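Local coordinates for clavulanic acid biosynthesis oligopeptide binding protein 2 (Streptomyces clavuligerus, PDB 2WOL), which probably binds oligopeptides, as a family 5 extracellular solute-binding protein of the clavulanic acid biosynthetic pathway, at residues L165-D168 and I172-R175. Sequence-based numbering, arbitrary orientation.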
# COMPACT_ATOMS: atom_id res chain seq x y z
N LEU A 165 -9.58 9.04 -24.90
CA LEU A 165 -9.31 9.73 -26.16
C LEU A 165 -7.87 10.21 -26.26
O LEU A 165 -7.27 10.60 -25.26
CB LEU A 165 -10.26 10.92 -26.34
CG LEU A 165 -11.76 10.71 -26.17
CD1 LEU A 165 -12.45 12.05 -26.31
CD2 LEU A 165 -12.31 9.72 -27.18
N THR A 166 -7.33 10.17 -27.47
CA THR A 166 -6.01 10.72 -27.75
C THR A 166 -6.08 11.66 -28.96
O THR A 166 -5.66 11.28 -30.06
CB THR A 166 -4.95 9.61 -27.98
OG1 THR A 166 -5.42 8.70 -28.99
CG2 THR A 166 -4.70 8.83 -26.69
N PRO A 167 -6.62 12.88 -28.77
CA PRO A 167 -6.82 13.81 -29.89
C PRO A 167 -5.54 14.15 -30.66
O PRO A 167 -5.60 14.43 -31.86
CB PRO A 167 -7.42 15.06 -29.24
CG PRO A 167 -7.14 14.93 -27.79
CD PRO A 167 -7.08 13.46 -27.49
N ASP A 168 -4.39 14.12 -29.98
CA ASP A 168 -3.09 14.12 -30.66
C ASP A 168 -2.06 13.29 -29.88
O ASP A 168 -2.38 12.73 -28.83
CB ASP A 168 -2.60 15.54 -30.98
CG ASP A 168 -2.35 16.39 -29.73
OD1 ASP A 168 -1.89 15.85 -28.71
OD2 ASP A 168 -2.58 17.62 -29.80
N ILE A 172 -4.12 13.28 -23.78
CA ILE A 172 -4.94 12.14 -23.41
C ILE A 172 -6.10 12.59 -22.53
O ILE A 172 -5.93 13.40 -21.61
CB ILE A 172 -4.10 10.99 -22.77
CG1 ILE A 172 -4.93 9.70 -22.66
CG2 ILE A 172 -3.48 11.41 -21.43
CD1 ILE A 172 -4.10 8.44 -22.50
N VAL A 173 -7.30 12.08 -22.84
CA VAL A 173 -8.52 12.44 -22.12
C VAL A 173 -9.20 11.18 -21.59
O VAL A 173 -9.50 10.26 -22.35
CB VAL A 173 -9.52 13.21 -23.03
CG1 VAL A 173 -10.78 13.59 -22.26
CG2 VAL A 173 -8.86 14.46 -23.62
N PHE A 174 -9.44 11.15 -20.27
CA PHE A 174 -10.13 10.03 -19.64
C PHE A 174 -11.56 10.44 -19.28
O PHE A 174 -11.78 11.34 -18.48
CB PHE A 174 -9.39 9.59 -18.37
CG PHE A 174 -8.01 9.07 -18.62
CD1 PHE A 174 -6.90 9.91 -18.55
CD2 PHE A 174 -7.80 7.72 -18.91
CE1 PHE A 174 -5.62 9.43 -18.78
CE2 PHE A 174 -6.51 7.23 -19.13
CZ PHE A 174 -5.42 8.09 -19.07
N ARG A 175 -12.53 9.76 -19.89
CA ARG A 175 -13.95 10.01 -19.61
C ARG A 175 -14.47 8.93 -18.68
O ARG A 175 -14.79 7.82 -19.12
CB ARG A 175 -14.76 10.03 -20.91
CG ARG A 175 -14.40 11.15 -21.88
CD ARG A 175 -15.23 10.99 -23.14
NE ARG A 175 -15.12 12.13 -24.06
CZ ARG A 175 -15.75 12.21 -25.23
NH1 ARG A 175 -16.54 11.22 -25.64
NH2 ARG A 175 -15.60 13.28 -26.00
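The guanidinium of R175 receives the methyl CD1 of L165 over one face. CD1 sits 3.1 Å above the plane, off-centre and near NE, CZ and NH2. Its closest approach is to R175 NH2, at 3.4 Å. This is apolar packing against a flat cation. The R175 chain runs extended from CG to NE, which carries the charged group back to L165. With chi1 at -52°, L165 CG lies beside the backbone N and anti to the carbonyl carbon, which brings the end of the side chain nearer to strand 171-175.

L165 and V173 form an antiparallel hydrogen-bonded pair. L165 N donates to V173 O and V173 N to L165 O, each at 2.8 Å and nearly straight. The same L165 O also takes a CA-H...O contact from I172 CA at 3.4 Å. The CB atoms of L165 and V173 meet at 4.1 Å on one face of the sheet. T166 CG2 lies 4.1 Å from I172 CG1, and the two side chains run alongside each other in one direction.

T166 OG1 is hydrogen-bonded to D118 on helix 117-127, and I172 packs on V120 of that helix. The two strands form a beta hairpin at the protein surface. Strand 164-166 is an edge strand of a four-stranded antiparallel sheet, and strand 171-175 joins it to strand 98-102.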